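Local coordinates for flagellar basal body rod modification protein (Helicobacter pylori 26695, PDB 4ZZF) that is probably required for flagellar hook formation, perhaps as a scaffolding protein; this fragment carries its Ig-like domain and a smaller beta domain, at residues A[4-9]-A[114-119]; A[108-113]-A[139-144]; A[31-36]-A[102-107]; A[60-65]-A[69-74]. All blocks are in the same frame, centred on the assembly; numbering follows the deposited sequence.

The contacts run from the small beta domain, built from both chain ends, into the Ig-like domain. Contacts 1 and 2, in the small domain, have centres about 10 Å apart and share probable backbone hydrogen bonds, I9 N to Y141 O at 2.7 Å and K8 O to V113 N at 2.8 Å. Both touch a neighbouring subunit. Contact 3, about 13 Å between centres from contact 2, is tied to it by a salt bridge from R110 NH2 to D32 OD2 at 2.9 Å, linking the two domains. Contact 4 lies about 12 Å from contact 3 between centres, joined through I35, G64 and Q65. Contacts 1 and 4 are farthest apart, about 25 Å between centres.

Contact 1. Residues A[4-9]-A[114-119]; sequences SMIGKI and ESVIFD
I6 lays its side chain over the start of strand 115-119, with CG1 3.7 Å from CG2 of V116. Its CD1 reaches farther along, to 3.9 Å from the backbone N of V116, so the isoleucine covers both a methyl and a stretch of main chain. The two side chains cross obliquely. With I6 CG1 anti to the carbonyl carbon (chi1 -67°) and the chain extended beyond it, the longer branch is carried along the strand, while CG2 stays behind near the carbonyl of E114. V116 answers with the branch lying beside its own backbone N.

A type II turn from M5 to K8 presents I6, closed by K8 N to M5 O at 2.8 Å, with G7 at the third position in the positive-phi conformation. K8 then folds back and donates through NZ to S4 O at 2.8 Å, almost in line with the carbonyl bond (165°). In the strand segment, E114 and S115 sit together opposite R126, a classic beta bulge. S115 OG points off to R126 and to E139 of the second subunit, whose F140 also packs on I6, and V116 and I117 extend the sheet into that subunit by antiparallel pairing. Between the two segments themselves the contact is apolar packing; E114 OE1 turns to G128 N, and backbone bonds from G7 and K8 to V113, next door, fix the turn in place.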
# COMPACT_ATOMS: atom_id res chain seq x y z
N SER A 4 -1.85 -6.26 -0.33
CA SER A 4 -2.05 -4.95 -0.93
C SER A 4 -3.47 -4.77 -1.48
O SER A 4 -3.88 -3.65 -1.77
CB SER A 4 -1.03 -4.71 -2.05
OG SER A 4 -1.16 -5.70 -3.05
N MET A 5 -4.22 -5.86 -1.59
CA MET A 5 -5.60 -5.79 -2.08
C MET A 5 -6.54 -5.18 -1.06
O MET A 5 -7.58 -4.61 -1.42
CB MET A 5 -6.09 -7.18 -2.46
CG MET A 5 -5.27 -7.80 -3.57
SD MET A 5 -5.41 -9.60 -3.63
CE MET A 5 -4.51 -9.94 -5.15
N ILE A 6 -6.18 -5.29 0.21
CA ILE A 6 -7.01 -4.75 1.27
C ILE A 6 -7.26 -3.27 1.04
O ILE A 6 -6.33 -2.51 0.82
CB ILE A 6 -6.38 -4.96 2.64
CG1 ILE A 6 -6.33 -6.45 2.98
CG2 ILE A 6 -7.14 -4.18 3.71
CD1 ILE A 6 -5.46 -6.75 4.16
N GLY A 7 -8.53 -2.87 1.06
CA GLY A 7 -8.91 -1.50 0.83
C GLY A 7 -9.16 -1.18 -0.63
O GLY A 7 -9.60 -0.08 -0.95
N LYS A 8 -8.86 -2.12 -1.52
CA LYS A 8 -9.14 -1.92 -2.94
C LYS A 8 -10.55 -2.40 -3.22
O LYS A 8 -11.13 -3.16 -2.44
CB LYS A 8 -8.15 -2.68 -3.84
CG LYS A 8 -6.65 -2.36 -3.61
CD LYS A 8 -6.32 -0.91 -3.94
CE LYS A 8 -4.82 -0.66 -3.97
NZ LYS A 8 -4.14 -1.03 -2.69
N ILE A 9 -11.11 -1.96 -4.34
CA ILE A 9 -12.30 -2.59 -4.87
C ILE A 9 -11.83 -3.72 -5.74
O ILE A 9 -10.90 -3.56 -6.55
CB ILE A 9 -13.19 -1.62 -5.70
CG1 ILE A 9 -13.50 -0.36 -4.89
CG2 ILE A 9 -14.48 -2.33 -6.17
CD1 ILE A 9 -14.56 -0.56 -3.85
N GLU A 114 -12.25 -6.17 2.47
CA GLU A 114 -12.21 -5.76 3.86
C GLU A 114 -11.10 -6.43 4.65
O GLU A 114 -10.62 -5.90 5.65
CB GLU A 114 -13.56 -6.03 4.52
CG GLU A 114 -14.70 -5.29 3.86
CD GLU A 114 -16.04 -5.62 4.47
OE1 GLU A 114 -16.44 -6.80 4.41
OE2 GLU A 114 -16.69 -4.69 5.01
N SER A 115 -10.68 -7.61 4.22
CA SER A 115 -9.56 -8.27 4.86
C SER A 115 -9.06 -9.35 3.94
O SER A 115 -9.75 -9.75 3.01
CB SER A 115 -9.96 -8.85 6.23
OG SER A 115 -10.60 -10.11 6.11
N VAL A 116 -7.83 -9.80 4.19
CA VAL A 116 -7.29 -10.98 3.52
C VAL A 116 -7.10 -12.06 4.56
O VAL A 116 -6.50 -11.83 5.60
CB VAL A 116 -5.95 -10.68 2.82
CG1 VAL A 116 -5.22 -11.98 2.47
CG2 VAL A 116 -6.19 -9.86 1.58
N ILE A 117 -7.65 -13.23 4.29
CA ILE A 117 -7.58 -14.36 5.20
C ILE A 117 -6.70 -15.44 4.63
O ILE A 117 -6.82 -15.79 3.46
CB ILE A 117 -8.96 -14.96 5.45
CG1 ILE A 117 -9.89 -13.94 6.08
CG2 ILE A 117 -8.86 -16.21 6.32
CD1 ILE A 117 -11.31 -14.42 6.16
N PHE A 118 -5.81 -16.00 5.45
CA PHE A 118 -4.99 -17.09 4.95
C PHE A 118 -5.53 -18.42 5.41
O PHE A 118 -5.58 -18.74 6.60
CB PHE A 118 -3.54 -16.89 5.34
CG PHE A 118 -2.90 -15.79 4.57
CD1 PHE A 118 -2.39 -16.04 3.31
CD2 PHE A 118 -2.91 -14.49 5.05
CE1 PHE A 118 -1.84 -15.02 2.56
CE2 PHE A 118 -2.37 -13.46 4.31
CZ PHE A 118 -1.83 -13.72 3.06
N ASP A 119 -5.99 -19.17 4.42
CA ASP A 119 -6.61 -20.46 4.60
C ASP A 119 -5.62 -21.58 4.27
O ASP A 119 -5.68 -22.18 3.20
CB ASP A 119 -7.86 -20.57 3.72
CG ASP A 119 -8.78 -21.68 4.16
OD1 ASP A 119 -9.34 -21.58 5.28
OD2 ASP A 119 -8.95 -22.66 3.40

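Contact 2. Residues A[108-113]-A[139-144]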
# COMPACT_ATOMS: atom_id res chain seq x y z
N ILE A 108 -23.35 -8.92 -7.43
CA ILE A 108 -22.68 -9.87 -6.56
C ILE A 108 -21.24 -10.12 -7.02
O ILE A 108 -20.98 -10.23 -8.22
CB ILE A 108 -23.46 -11.20 -6.54
CG1 ILE A 108 -24.68 -11.07 -5.64
CG2 ILE A 108 -22.59 -12.36 -6.04
CD1 ILE A 108 -25.32 -12.41 -5.33
N GLY A 109 -20.31 -10.21 -6.08
CA GLY A 109 -18.94 -10.60 -6.44
C GLY A 109 -18.02 -9.44 -6.78
O GLY A 109 -17.01 -9.62 -7.47
N ARG A 110 -18.36 -8.24 -6.30
CA ARG A 110 -17.45 -7.11 -6.39
C ARG A 110 -17.63 -6.25 -5.14
O ARG A 110 -18.68 -6.28 -4.51
CB ARG A 110 -17.71 -6.27 -7.65
CG ARG A 110 -19.09 -5.58 -7.67
CD ARG A 110 -19.20 -4.56 -8.81
NE ARG A 110 -18.28 -3.44 -8.66
CZ ARG A 110 -18.54 -2.36 -7.92
NH1 ARG A 110 -19.68 -2.26 -7.26
NH2 ARG A 110 -17.64 -1.39 -7.81
N GLY A 111 -16.61 -5.49 -4.79
CA GLY A 111 -16.73 -4.60 -3.66
C GLY A 111 -15.41 -4.41 -2.96
O GLY A 111 -14.37 -4.97 -3.37
N GLU A 112 -15.44 -3.63 -1.89
CA GLU A 112 -14.24 -3.37 -1.14
C GLU A 112 -13.71 -4.64 -0.51
O GLU A 112 -14.46 -5.44 0.04
CB GLU A 112 -14.48 -2.32 -0.07
CG GLU A 112 -13.20 -1.90 0.62
CD GLU A 112 -13.41 -0.74 1.59
OE1 GLU A 112 -14.47 -0.69 2.25
OE2 GLU A 112 -12.50 0.11 1.69
N VAL A 113 -12.40 -4.83 -0.60
CA VAL A 113 -11.77 -5.93 0.12
C VAL A 113 -11.53 -5.53 1.55
O VAL A 113 -10.71 -4.67 1.83
CB VAL A 113 -10.46 -6.35 -0.52
CG1 VAL A 113 -9.85 -7.50 0.26
CG2 VAL A 113 -10.70 -6.71 -1.99
N GLU A 139 -9.98 -7.98 -11.45
CA GLU A 139 -9.56 -6.58 -11.51
C GLU A 139 -9.54 -5.93 -10.13
O GLU A 139 -10.40 -6.24 -9.31
CB GLU A 139 -10.48 -5.78 -12.43
CG GLU A 139 -9.88 -4.44 -12.77
CD GLU A 139 -10.75 -3.58 -13.67
OE1 GLU A 139 -11.96 -3.88 -13.85
OE2 GLU A 139 -10.20 -2.59 -14.20
N PHE A 140 -8.58 -5.04 -9.88
CA PHE A 140 -8.58 -4.21 -8.67
C PHE A 140 -8.40 -2.73 -9.00
O PHE A 140 -7.64 -2.38 -9.91
CB PHE A 140 -7.47 -4.60 -7.69
CG PHE A 140 -7.57 -6.01 -7.17
CD1 PHE A 140 -7.02 -7.07 -7.89
CD2 PHE A 140 -8.17 -6.27 -5.95
CE1 PHE A 140 -7.08 -8.36 -7.39
CE2 PHE A 140 -8.25 -7.55 -5.45
CZ PHE A 140 -7.70 -8.60 -6.16
N TYR A 141 -9.07 -1.88 -8.23
CA TYR A 141 -8.88 -0.43 -8.33
C TYR A 141 -9.23 0.25 -6.99
O TYR A 141 -9.78 -0.39 -6.09
CB TYR A 141 -9.71 0.16 -9.49
CG TYR A 141 -11.16 -0.25 -9.50
CD1 TYR A 141 -12.12 0.49 -8.81
CD2 TYR A 141 -11.58 -1.37 -10.21
CE1 TYR A 141 -13.47 0.12 -8.82
CE2 TYR A 141 -12.92 -1.75 -10.23
CZ TYR A 141 -13.86 -1.01 -9.54
OH TYR A 141 -15.19 -1.38 -9.56
N GLN A 142 -8.89 1.52 -6.87
CA GLN A 142 -9.15 2.26 -5.64
C GLN A 142 -10.60 2.76 -5.60
O GLN A 142 -11.15 3.15 -6.63
CB GLN A 142 -8.15 3.41 -5.50
CG GLN A 142 -6.93 3.03 -4.64
CD GLN A 142 -5.67 3.86 -4.92
OE1 GLN A 142 -5.69 4.80 -5.73
NE2 GLN A 142 -4.57 3.50 -4.26
N PRO A 143 -11.23 2.73 -4.41
CA PRO A 143 -12.60 3.19 -4.15
C PRO A 143 -12.76 4.63 -4.54
O PRO A 143 -11.73 5.31 -4.55
CB PRO A 143 -12.74 3.06 -2.63
CG PRO A 143 -11.70 2.15 -2.22
CD PRO A 143 -10.56 2.28 -3.18
N ASP A 144 -13.98 5.07 -4.82
CA ASP A 144 -14.29 6.49 -5.07
C ASP A 144 -13.99 6.83 -6.55
O ASP A 144 -14.69 7.64 -7.16
CB ASP A 144 -13.52 7.36 -4.03
CG ASP A 144 -13.53 8.85 -4.32
OD1 ASP A 144 -13.95 9.29 -5.41
OD2 ASP A 144 -13.08 9.61 -3.42
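R110 reaches across to Y141 and donates through NH2 to the phenolic OH at 3.0 Å, a nearly straight bond (168°) lying in the guanidinium plane. Both side chains start in the crowded position, CG between the backbone N and the carbonyl carbon (chi1 66° for R110). The arginine then runs extended before bending at chi3, which swings the guanidinium edge-on to the hydroxyl. The two side chains cross at about a right angle, yet their flat groups are only 16° from coplanar. E11 holds both residues from outside: its OE2 takes R110 NE in a salt bridge and is hydrogen-bonded to Y141 OH, which joins the three in a buried polar triangle, while R110 NH2 is shared with D32 OD2 in a second salt bridge.

Beyond G111, where the chain turns a corner, V113 sets CG2 at the rim of the F140 ring, 4.3 Å from CE2, and the carboxylate end of E112 comes near the ring of P143.

Strand 9-12 runs between the two segments: A10 touches both V113 and F140, and I9 packs on R110 and Y141. Strand 137-141 pairs with it, while E139 and F140 continue the sheet into the third subunit.

Contact 3. Residues A[31-36]-A[102-107]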
# COMPACT_ATOMS: atom_id res chain seq x y z
N PHE A 31 -22.53 -1.11 -2.56
CA PHE A 31 -22.86 0.18 -3.17
C PHE A 31 -21.74 1.20 -2.93
O PHE A 31 -21.48 1.60 -1.80
CB PHE A 31 -24.22 0.67 -2.66
CG PHE A 31 -25.36 -0.22 -3.07
CD1 PHE A 31 -25.67 -1.36 -2.33
CD2 PHE A 31 -26.07 0.03 -4.24
CE1 PHE A 31 -26.70 -2.21 -2.72
CE2 PHE A 31 -27.10 -0.81 -4.64
CZ PHE A 31 -27.41 -1.94 -3.88
N ASP A 32 -21.10 1.60 -4.02
CA ASP A 32 -19.96 2.52 -3.99
C ASP A 32 -20.30 3.92 -3.49
O ASP A 32 -19.44 4.63 -2.99
CB ASP A 32 -19.36 2.60 -5.40
CG ASP A 32 -19.08 1.22 -5.98
OD1 ASP A 32 -20.05 0.52 -6.37
OD2 ASP A 32 -17.91 0.83 -6.03
N GLU A 33 -21.57 4.28 -3.66
CA GLU A 33 -22.13 5.56 -3.23
C GLU A 33 -23.38 5.30 -2.44
O GLU A 33 -24.04 4.28 -2.68
CB GLU A 33 -22.51 6.44 -4.43
CG GLU A 33 -21.40 7.07 -5.20
CD GLU A 33 -21.94 7.96 -6.29
OE1 GLU A 33 -23.18 8.23 -6.27
OE2 GLU A 33 -21.16 8.37 -7.18
N LYS A 34 -23.73 6.21 -1.53
CA LYS A 34 -25.02 6.16 -0.87
C LYS A 34 -26.15 6.10 -1.88
O LYS A 34 -26.20 6.87 -2.83
CB LYS A 34 -25.23 7.40 0.02
CG LYS A 34 -24.46 7.37 1.31
CD LYS A 34 -24.91 8.49 2.24
CE LYS A 34 -24.18 8.39 3.57
NZ LYS A 34 -24.72 9.33 4.61
N ILE A 35 -27.08 5.18 -1.69
CA ILE A 35 -28.25 5.12 -2.56
C ILE A 35 -29.10 6.38 -2.40
O ILE A 35 -29.43 6.77 -1.28
CB ILE A 35 -29.11 3.88 -2.27
CG1 ILE A 35 -28.30 2.61 -2.52
CG2 ILE A 35 -30.35 3.89 -3.10
CD1 ILE A 35 -28.94 1.39 -1.95
N ASP A 36 -29.45 7.03 -3.51
CA ASP A 36 -30.39 8.13 -3.45
C ASP A 36 -31.63 7.74 -4.24
O ASP A 36 -31.57 7.66 -5.46
CB ASP A 36 -29.76 9.40 -4.02
CG ASP A 36 -30.70 10.62 -3.94
OD1 ASP A 36 -31.93 10.46 -3.68
OD2 ASP A 36 -30.21 11.75 -4.14
N GLN A 102 -27.86 7.56 -17.31
CA GLN A 102 -27.52 6.19 -16.92
C GLN A 102 -27.41 5.98 -15.40
O GLN A 102 -27.02 6.88 -14.66
CB GLN A 102 -26.21 5.80 -17.57
CG GLN A 102 -26.32 5.65 -19.08
CD GLN A 102 -25.03 5.14 -19.69
OE1 GLN A 102 -23.94 5.42 -19.18
NE2 GLN A 102 -25.16 4.37 -20.77
N TYR A 103 -27.74 4.77 -14.94
CA TYR A 103 -27.60 4.40 -13.53
C TYR A 103 -26.19 3.89 -13.21
O TYR A 103 -25.55 3.28 -14.05
CB TYR A 103 -28.58 3.28 -13.17
CG TYR A 103 -30.04 3.64 -13.10
CD1 TYR A 103 -30.84 3.62 -14.25
CD2 TYR A 103 -30.63 3.94 -11.89
CE1 TYR A 103 -32.20 3.93 -14.18
CE2 TYR A 103 -31.99 4.24 -11.81
CZ TYR A 103 -32.76 4.24 -12.95
OH TYR A 103 -34.10 4.54 -12.84
N LEU A 104 -25.73 4.11 -11.98
CA LEU A 104 -24.59 3.34 -11.48
C LEU A 104 -24.96 1.86 -11.41
O LEU A 104 -26.14 1.51 -11.30
CB LEU A 104 -24.17 3.82 -10.10
CG LEU A 104 -23.70 5.27 -9.95
CD1 LEU A 104 -23.25 5.53 -8.50
CD2 LEU A 104 -22.58 5.55 -10.94
N GLN A 105 -23.97 0.99 -11.49
CA GLN A 105 -24.24 -0.44 -11.40
C GLN A 105 -23.45 -1.12 -10.32
O GLN A 105 -22.36 -0.68 -9.95
CB GLN A 105 -23.94 -1.11 -12.73
CG GLN A 105 -24.61 -0.40 -13.88
CD GLN A 105 -24.78 -1.29 -15.07
OE1 GLN A 105 -23.81 -1.80 -15.63
NE2 GLN A 105 -26.03 -1.53 -15.45
N THR A 106 -24.00 -2.21 -9.81
CA THR A 106 -23.24 -3.13 -8.99
C THR A 106 -23.81 -4.53 -9.15
O THR A 106 -24.77 -4.74 -9.90
CB THR A 106 -23.24 -2.70 -7.50
OG1 THR A 106 -22.27 -3.48 -6.79
CG2 THR A 106 -24.61 -2.88 -6.88
N ARG A 107 -23.21 -5.50 -8.48
CA ARG A 107 -23.53 -6.90 -8.71
C ARG A 107 -22.87 -7.70 -7.62
O ARG A 107 -21.94 -7.21 -6.97
CB ARG A 107 -23.03 -7.38 -10.08
CG ARG A 107 -21.51 -7.24 -10.22
CD ARG A 107 -20.94 -8.16 -11.29
NE ARG A 107 -19.51 -7.96 -11.51
CZ ARG A 107 -18.55 -8.80 -11.12
NH1 ARG A 107 -18.86 -9.91 -10.46
NH2 ARG A 107 -17.28 -8.53 -11.39
O HOH W 1 -21.61 1.30 -8.29
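OD1 of D32 accepts a hydrogen bond of 2.6 Å from a water, and the same water donates to the main-chain O of Q105 at 2.7 Å. The two oxygens sit 4.4 Å apart and cannot bond directly; the bridging water donates one O-H to each and so links two acceptors that would probably repel each other. The second oxygen of D32, OD2, is taken by R110, so the carboxylate is held at both ends.

Deeper in the contact, F31 meets T106 in a CH-pi contact. The methyl CG2 of T106 stands over one face of the ring, 4.2 Å from its centroid and 22° off the normal, shifted toward the rim so that F31 CE2 is the nearest atom at 3.9 Å. T106 has OG1 anti to the backbone N (chi1 -169°), which turns the methyl onto the phenyl and sends the hydroxyl to F30 O and R110 NH1. I35 covers the opposite face of F31 with CD1, sandwiching the ring. At the more exposed end E33 and L104 cross at about a right angle, the leucine CD1 resting on the carboxylate 3.5 Å from E33 OE1.

Strand 104-107 pairs with 86-94, whereas F31 ends strand 25-31, which pairs with 67-73. The contact thus joins the end of strand 25-31 to strand 104-107 of another sheet, with an aromatic ring packed between them and a water bridge nearer the surface, consistent with the facing sheets of an Ig-like beta sandwich.

Contact 4. Residues A[60-65]-A[69-74]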
# COMPACT_ATOMS: atom_id res chain seq x y z
N LYS A 60 -35.68 1.39 -3.37
CA LYS A 60 -36.33 2.56 -2.75
C LYS A 60 -36.11 2.69 -1.24
O LYS A 60 -35.69 3.74 -0.73
CB LYS A 60 -37.84 2.49 -3.05
CG LYS A 60 -38.67 3.69 -2.71
CD LYS A 60 -40.05 3.53 -3.37
CE LYS A 60 -41.12 4.31 -2.61
NZ LYS A 60 -42.47 4.13 -3.21
N ASP A 61 -36.39 1.61 -0.51
CA ASP A 61 -36.37 1.65 0.95
C ASP A 61 -34.97 1.73 1.52
O ASP A 61 -34.81 1.95 2.72
CB ASP A 61 -37.09 0.42 1.52
CG ASP A 61 -38.59 0.44 1.26
OD1 ASP A 61 -39.19 1.54 1.32
OD2 ASP A 61 -39.16 -0.64 0.99
N TYR A 62 -33.95 1.56 0.69
CA TYR A 62 -32.59 1.55 1.20
C TYR A 62 -31.94 2.90 0.99
O TYR A 62 -30.72 3.04 1.04
CB TYR A 62 -31.77 0.44 0.53
CG TYR A 62 -32.27 -0.94 0.93
CD1 TYR A 62 -33.33 -1.53 0.25
CD2 TYR A 62 -31.70 -1.62 2.00
CE1 TYR A 62 -33.81 -2.78 0.62
CE2 TYR A 62 -32.17 -2.87 2.37
CZ TYR A 62 -33.22 -3.45 1.68
OH TYR A 62 -33.69 -4.69 2.04
N ASN A 63 -32.79 3.90 0.76
CA ASN A 63 -32.33 5.27 0.58
C ASN A 63 -31.38 5.66 1.69
O ASN A 63 -31.65 5.40 2.85
CB ASN A 63 -33.51 6.25 0.52
CG ASN A 63 -33.07 7.67 0.32
OD1 ASN A 63 -32.65 8.06 -0.78
ND2 ASN A 63 -33.12 8.46 1.38
N GLY A 64 -30.23 6.22 1.33
CA GLY A 64 -29.27 6.65 2.33
C GLY A 64 -28.17 5.67 2.71
O GLY A 64 -27.18 6.07 3.34
N GLN A 65 -28.29 4.41 2.32
CA GLN A 65 -27.31 3.41 2.71
C GLN A 65 -26.22 3.23 1.66
O GLN A 65 -26.47 3.43 0.47
CB GLN A 65 -27.99 2.08 2.99
CG GLN A 65 -29.09 2.20 4.03
CD GLN A 65 -29.77 0.88 4.31
OE1 GLN A 65 -29.14 -0.19 4.29
NE2 GLN A 65 -31.07 0.93 4.55
N ILE A 69 -24.67 -4.20 1.66
CA ILE A 69 -26.01 -4.34 2.23
C ILE A 69 -26.48 -5.79 2.02
O ILE A 69 -26.28 -6.35 0.94
CB ILE A 69 -27.01 -3.35 1.59
CG1 ILE A 69 -26.49 -1.92 1.73
CG2 ILE A 69 -28.39 -3.45 2.23
CD1 ILE A 69 -27.31 -0.88 0.98
N ASN A 70 -27.08 -6.39 3.04
CA ASN A 70 -27.55 -7.78 2.92
C ASN A 70 -29.01 -7.86 2.53
O ASN A 70 -29.84 -7.12 3.03
CB ASN A 70 -27.32 -8.55 4.21
CG ASN A 70 -25.89 -8.48 4.67
OD1 ASN A 70 -24.99 -8.93 3.97
ND2 ASN A 70 -25.67 -7.92 5.84
N PHE A 71 -29.30 -8.75 1.60
CA PHE A 71 -30.65 -8.91 1.10
C PHE A 71 -31.07 -10.37 1.19
O PHE A 71 -30.23 -11.25 1.41
CB PHE A 71 -30.76 -8.44 -0.34
CG PHE A 71 -30.35 -7.00 -0.55
CD1 PHE A 71 -31.28 -5.98 -0.43
CD2 PHE A 71 -29.05 -6.67 -0.89
CE1 PHE A 71 -30.92 -4.66 -0.64
CE2 PHE A 71 -28.67 -5.36 -1.10
CZ PHE A 71 -29.61 -4.35 -0.97
N GLU A 72 -32.36 -10.62 1.03
CA GLU A 72 -32.86 -11.98 0.94
C GLU A 72 -33.80 -12.08 -0.24
O GLU A 72 -34.48 -11.12 -0.59
CB GLU A 72 -33.57 -12.41 2.23
CG GLU A 72 -32.62 -12.64 3.41
CD GLU A 72 -33.32 -13.01 4.72
OE1 GLU A 72 -34.54 -12.75 4.86
OE2 GLU A 72 -32.63 -13.56 5.61
N TRP A 73 -33.79 -13.24 -0.88
CA TRP A 73 -34.70 -13.55 -1.96
C TRP A 73 -35.39 -14.87 -1.66
O TRP A 73 -34.70 -15.86 -1.35
CB TRP A 73 -33.94 -13.62 -3.27
CG TRP A 73 -34.75 -14.08 -4.43
CD1 TRP A 73 -36.03 -13.72 -4.73
CD2 TRP A 73 -34.33 -14.99 -5.45
NE1 TRP A 73 -36.43 -14.34 -5.88
CE2 TRP A 73 -35.41 -15.12 -6.34
CE3 TRP A 73 -33.16 -15.70 -5.69
CZ2 TRP A 73 -35.34 -15.95 -7.46
CZ3 TRP A 73 -33.10 -16.50 -6.81
CH2 TRP A 73 -34.18 -16.62 -7.68
N ASP A 74 -36.72 -14.91 -1.73
CA ASP A 74 -37.47 -16.12 -1.36
C ASP A 74 -37.46 -17.16 -2.46
O ASP A 74 -37.98 -18.26 -2.29
CB ASP A 74 -38.92 -15.78 -0.98
CG ASP A 74 -39.68 -15.06 -2.09
OD1 ASP A 74 -39.28 -15.15 -3.27
OD2 ASP A 74 -40.70 -14.41 -1.78
O HOH W 2 -32.48 -6.41 3.34
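Y62, I69 and F71 carry this contact, in which a type II turn from Y62 to Q65 folds back over strand 67-73 of the Ig-like domain. The turn, with G64 at its third position, is closed by Q65 N to Y62 O at 3.1 Å.

F71 points the edge of its ring at the face of Y62 in a T-shaped pair, centroids 4.9 Å apart and planes at 60°. The atom that does the touching is F71 CE1, above the tyrosine ring and nearer its rim, 3.5 Å from Y62 CZ. The two side chains run antiparallel to each other. I69 offers two branches: CG2, placed anti to the backbone N by chi1 of -56°, leans on the tyrosine 3.8 Å from CD2, while CD1 turns to Q65 and meets its CB at 3.6 Å. Q65 crosses I69 at about a right angle, and its OE1 lies at the edge of the Y62 ring, in plane.

F27 also meets the F71 ring, and F31 packs on I69, so the loop is fastened to the aromatic core. At the outer end, one water ties Y62 OH, at 2.5 Å, to the backbone O of N70, to which it donates at 2.8 Å.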